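Local coordinates for hypothetical protein TTHA0636 (Thermus thermophilus HB8, PDB 1WWP) that is of unknown function but probably acts as a substrate-binding partner of a nucleotidyltransferase, built as an all-helical subunit of a dimer, at residues Ala26-Arg29 against Phe30-Phe34; Ala96-Ile99 against Phe100-Leu103. All coordinates share one frame; numbering follows the deposited sequence.

Contact 1: Ala26-Arg29 against Phe30-Phe34; sequences AIQR and FEYTF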
loop_
_atom_site.group_PDB
_atom_site.type_symbol
_atom_site.label_atom_id
_atom_site.label_comp_id
_atom_site.label_asym_id
_atom_site.label_seq_id
_atom_site.Cartn_x
_atom_site.Cartn_y
_atom_site.Cartn_z
ATOM N N ALA A 26 2.789 9.124 5.132
ATOM C CA ALA A 26 1.440 9.667 4.967
ATOM C C ALA A 26 0.695 8.816 3.940
ATOM O O ALA A 26 -0.503 8.601 4.046
ATOM C CB ALA A 26 1.504 11.105 4.491
ATOM N N ILE A 27 1.419 8.330 2.944
ATOM C CA ILE A 27 0.796 7.513 1.910
ATOM C C ILE A 27 0.367 6.164 2.486
ATOM O O ILE A 27 -0.719 5.668 2.199
ATOM C CB ILE A 27 1.770 7.331 0.735
ATOM C CG1 ILE A 27 1.950 8.675 0.031
ATOM C CG2 ILE A 27 1.269 6.258 -0.214
ATOM C CD1 ILE A 27 3.066 8.674 -1.001
ATOM N N GLN A 28 1.226 5.582 3.315
ATOM C CA GLN A 28 0.930 4.316 3.962
ATOM C C GLN A 28 -0.310 4.471 4.845
ATOM O O GLN A 28 -1.213 3.633 4.824
ATOM C CB GLN A 28 2.134 3.867 4.810
ATOM C CG GLN A 28 1.844 2.723 5.784
ATOM C CD GLN A 28 1.613 1.372 5.102
ATOM O OE1 GLN A 28 1.369 0.371 5.778
ATOM N NE2 GLN A 28 1.694 1.339 3.772
ATOM N N ARG A 29 -0.369 5.547 5.617
ATOM C CA ARG A 29 -1.513 5.770 6.502
ATOM C C ARG A 29 -2.782 6.019 5.723
ATOM O O ARG A 29 -3.865 5.618 6.135
ATOM C CB ARG A 29 -1.225 6.942 7.445
ATOM C CG ARG A 29 -0.056 6.650 8.373
ATOM C CD ARG A 29 0.294 7.809 9.329
ATOM N NE ARG A 29 1.340 7.339 10.235
ATOM C CZ ARG A 29 1.886 8.035 11.229
ATOM N NH1 ARG A 29 1.497 9.280 11.489
ATOM N NH2 ARG A 29 2.839 7.472 11.959
ATOM N N PHE A 30 -2.661 6.710 4.601
ATOM C CA PHE A 30 -3.830 6.937 3.770
ATOM C C PHE A 30 -4.380 5.557 3.346
ATOM O O PHE A 30 -5.592 5.319 3.344
ATOM C CB PHE A 30 -3.420 7.750 2.536
ATOM C CG PHE A 30 -4.402 7.667 1.402
ATOM C CD1 PHE A 30 -5.713 8.096 1.563
ATOM C CD2 PHE A 30 -4.014 7.133 0.171
ATOM C CE1 PHE A 30 -6.633 7.990 0.510
ATOM C CE2 PHE A 30 -4.937 7.023 -0.896
ATOM C CZ PHE A 30 -6.240 7.450 -0.722
ATOM N N GLU A 31 -3.473 4.651 3.001
ATOM C CA GLU A 31 -3.876 3.318 2.571
ATOM C C GLU A 31 -4.739 2.619 3.603
ATOM O O GLU A 31 -5.889 2.271 3.317
ATOM C CB GLU A 31 -2.647 2.461 2.268
ATOM C CG GLU A 31 -1.924 2.837 0.977
ATOM C CD GLU A 31 -0.802 1.861 0.638
ATOM O OE1 GLU A 31 -0.371 1.823 -0.532
ATOM O OE2 GLU A 31 -0.346 1.126 1.538
ATOM N N TYR A 32 -4.216 2.425 4.813
ATOM C CA TYR A 32 -5.017 1.732 5.805
ATOM C C TYR A 32 -6.209 2.518 6.320
ATOM O O TYR A 32 -7.161 1.931 6.827
ATOM C CB TYR A 32 -4.148 1.189 6.954
ATOM C CG TYR A 32 -3.437 2.168 7.862
ATOM C CD1 TYR A 32 -4.147 2.986 8.735
ATOM C CD2 TYR A 32 -2.035 2.175 7.937
ATOM C CE1 TYR A 32 -3.475 3.785 9.684
ATOM C CE2 TYR A 32 -1.357 2.960 8.872
ATOM C CZ TYR A 32 -2.079 3.758 9.747
ATOM O OH TYR A 32 -1.400 4.492 10.698
ATOM N N THR A 33 -6.180 3.838 6.173
ATOM C CA THR A 33 -7.313 4.639 6.596
ATOM C C THR A 33 -8.430 4.478 5.569
ATOM O O THR A 33 -9.616 4.418 5.904
ATOM C CB THR A 33 -6.947 6.141 6.680
ATOM O OG1 THR A 33 -5.980 6.340 7.719
ATOM C CG2 THR A 33 -8.205 6.976 6.949
ATOM N N PHE A 34 -8.036 4.432 4.305
ATOM C CA PHE A 34 -8.982 4.254 3.211
ATOM C C PHE A 34 -9.709 2.918 3.351
ATOM O O PHE A 34 -10.935 2.852 3.264
ATOM C CB PHE A 34 -8.230 4.261 1.886
ATOM C CG PHE A 34 -9.074 3.887 0.711
ATOM C CD1 PHE A 34 -9.099 2.572 0.244
ATOM C CD2 PHE A 34 -9.825 4.854 0.046
ATOM C CE1 PHE A 34 -9.856 2.227 -0.872
ATOM C CE2 PHE A 34 -10.590 4.519 -1.073
ATOM C CZ PHE A 34 -10.603 3.199 -1.530
#

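Contact 2: Ala96-Ile99 against Phe100-Leu103; sequences ARAI and FRRL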
loop_
_atom_site.group_PDB
_atom_site.type_symbol
_atom_site.label_atom_id
_atom_site.label_comp_id
_atom_site.label_asym_id
_atom_site.label_seq_id
_atom_site.Cartn_x
_atom_site.Cartn_y
_atom_site.Cartn_z
ATOM N N ALA A 96 4.095 10.530 -5.891
ATOM C CA ALA A 96 4.112 10.642 -4.437
ATOM C C ALA A 96 3.736 12.051 -3.955
ATOM O O ALA A 96 2.908 12.200 -3.057
ATOM C CB ALA A 96 5.489 10.247 -3.909
ATOM N N ARG A 97 4.348 13.075 -4.549
ATOM C CA ARG A 97 4.054 14.459 -4.183
ATOM C C ARG A 97 2.629 14.814 -4.596
ATOM O O ARG A 97 1.927 15.520 -3.872
ATOM C CB ARG A 97 5.048 15.415 -4.855
ATOM C CG ARG A 97 6.450 15.393 -4.242
ATOM C CD ARG A 97 7.426 16.235 -5.058
ATOM N NE ARG A 97 8.700 16.434 -4.373
ATOM C CZ ARG A 97 8.854 17.180 -3.282
ATOM N NH1 ARG A 97 7.809 17.800 -2.748
ATOM N NH2 ARG A 97 10.052 17.312 -2.728
ATOM N N ALA A 98 2.210 14.319 -5.760
ATOM C CA ALA A 98 0.858 14.561 -6.273
ATOM C C ALA A 98 -0.208 13.896 -5.383
ATOM O O ALA A 98 -1.272 14.469 -5.148
ATOM C CB ALA A 98 0.742 14.048 -7.706
ATOM N N ILE A 99 0.066 12.686 -4.894
ATOM C CA ILE A 99 -0.893 12.016 -4.007
ATOM C C ILE A 99 -0.948 12.806 -2.699
ATOM O O ILE A 99 -2.026 13.105 -2.177
ATOM C CB ILE A 99 -0.470 10.562 -3.648
ATOM C CG1 ILE A 99 -0.397 9.689 -4.899
ATOM C CG2 ILE A 99 -1.483 9.956 -2.680
ATOM C CD1 ILE A 99 -1.727 9.481 -5.563
ATOM N N PHE A 100 0.223 13.153 -2.172
ATOM C CA PHE A 100 0.293 13.889 -0.916
ATOM C C PHE A 100 -0.503 15.189 -0.948
ATOM O O PHE A 100 -1.069 15.595 0.065
ATOM C CB PHE A 100 1.745 14.208 -0.546
ATOM C CG PHE A 100 1.885 14.868 0.795
ATOM C CD1 PHE A 100 1.744 14.127 1.968
ATOM C CD2 PHE A 100 2.079 16.242 0.889
ATOM C CE1 PHE A 100 1.789 14.743 3.210
ATOM C CE2 PHE A 100 2.126 16.869 2.134
ATOM C CZ PHE A 100 1.979 16.120 3.297
ATOM N N ARG A 101 -0.544 15.841 -2.107
ATOM C CA ARG A 101 -1.278 17.099 -2.243
ATOM C C ARG A 101 -2.781 16.906 -2.076
ATOM O O ARG A 101 -3.503 17.846 -1.732
ATOM C CB ARG A 101 -1.012 17.741 -3.607
ATOM C CG ARG A 101 0.428 18.175 -3.846
ATOM C CD ARG A 101 0.559 18.938 -5.166
ATOM N NE ARG A 101 0.079 18.153 -6.302
ATOM C CZ ARG A 101 0.032 18.595 -7.554
ATOM N NH1 ARG A 101 0.434 19.826 -7.843
ATOM N NH2 ARG A 101 -0.416 17.801 -8.520
ATOM N N ARG A 102 -3.258 15.692 -2.312
ATOM C CA ARG A 102 -4.678 15.432 -2.183
ATOM C C ARG A 102 -5.075 14.937 -0.802
ATOM O O ARG A 102 -6.240 15.031 -0.422
ATOM C CB ARG A 102 -5.106 14.414 -3.232
ATOM C CG ARG A 102 -4.816 14.856 -4.662
ATOM C CD ARG A 102 -4.481 13.674 -5.554
ATOM N NE ARG A 102 -3.855 14.105 -6.800
ATOM C CZ ARG A 102 -3.382 13.282 -7.733
ATOM N NH1 ARG A 102 -3.460 11.968 -7.564
ATOM N NH2 ARG A 102 -2.831 13.775 -8.839
ATOM N N LEU A 103 -4.117 14.418 -0.037
ATOM C CA LEU A 103 -4.448 13.883 1.280
ATOM C C LEU A 103 -5.257 14.803 2.191
ATOM O O LEU A 103 -6.155 14.337 2.895
ATOM C CB LEU A 103 -3.186 13.411 2.004
ATOM C CG LEU A 103 -2.380 12.333 1.276
ATOM C CD1 LEU A 103 -1.355 11.758 2.240
ATOM C CD2 LEU A 103 -3.298 11.218 0.762
#

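Contact 1: Ala26-Arg29 against Phe30-Phe34
A buried stretch of just over two turns of the long helix 20-49, in an all-helical bundle and at its dimer interface, brings Arg29 and Tyr32 side by side, pointing the same way. The Tyr32 ring lays a face against the Arg29 backbone in a CH-pi contact, with CA of Arg29 3.8 Å from the ring centroid. Its CG sits between the backbone N and the carbonyl carbon (chi1 66°), which turns the ring back along the helix, until Tyr32 OH is 3.4 Å from Arg29 CG. That hydroxyl is hydrogen-bonded to Thr8 OG1, while the extended arginine reaches Thr8 O and makes a salt bridge to Asp24 of the second subunit. Without the ring, as with an alanine here, Arg29 CA would probably lose its cover and the Thr8 hydroxyl this partner. One turn apart on the same side of the helix, Gln28 NE2 lies 3.0 Å from Glu31 OE2, too poorly angled for a hydrogen bond; NE2 bonds Gln28 OE1 of the second subunit, Gln28 OE1 bonds Thr90 of that subunit, and Glu31 OE1 bonds Thr87. Arg29 O accepts two bonds from opposite faces of its plane, from Thr33 N at 2.9 Å and Thr33 OG1 at 2.7 Å.

Contact 2: Ala96-Ile99 against Phe100-Leu103
Arg102 reaches back over Ala98 and Ile99, one turn earlier in helix 93-116, and the contacts fall into polar, charged and apolar groups. Among the backbone bonds, Phe100 N to Ala96 O (3.0 Å) and Arg101 N to Arg97 O are regular i to i+4 links. The next step is less regular: Ile99 O takes Arg102 N at 2.9 Å in an i to i+3 bond, the donor 53° out of the carbonyl plane, and receives only a weak bond from Leu103 N. A second i to i+3 bond joins Leu103 N to Phe100 O.

The Arg102 guanidinium lies with one face toward Ala98 O, which stands 3.1 Å above its plane; NE is near that oxygen but too badly angled to bond it. With CG beside the backbone N (chi1 -58°) the chain starts back along the helix, and a slight bend at chi2 (147°) lays the guanidinium over Ala98 O. Its NH1, 3.6 Å from Ile99 CD1, forms a salt bridge with Asp83. Arg101 also bends back, at chi3, and its NH2 comes 4.0 Å from Ala98 CB.

On the buried side, Ile99 CG2 meets Leu103 CD2 at 4.1 Å, a loose apolar touch between neighbouring turns, while the Phe100 side chain packs on Leu15 and Pro18. Arginines along one side and apolar residues along the other are the pattern of an amphipathic helix in a helical bundle, its inner side here resting on helix 20-49.

How the contacts relate
The two contacts are parts of different helices, 20-49 and 93-116, that lie against each other with contact centres about 12 Å apart. Leu103 of contact 2 touches two residues of contact 1: its CD1 is 3.7 Å from Ala26 CB, and its CD2 is 3.8 Å from Phe30 CG. Beside it, Phe100 CE1 approaches Ala26 CB at 3.9 Å, so the small alanine receives both large side chains. The outer faces differ in role. Contact 1, its centre about 8 Å from the centre of the chain, turns Gln28, Arg29 and Glu31 to the second subunit, whereas contact 2, about 13 Å from that centre, touches no other chain of the assembly and keeps its arginines on the outer side.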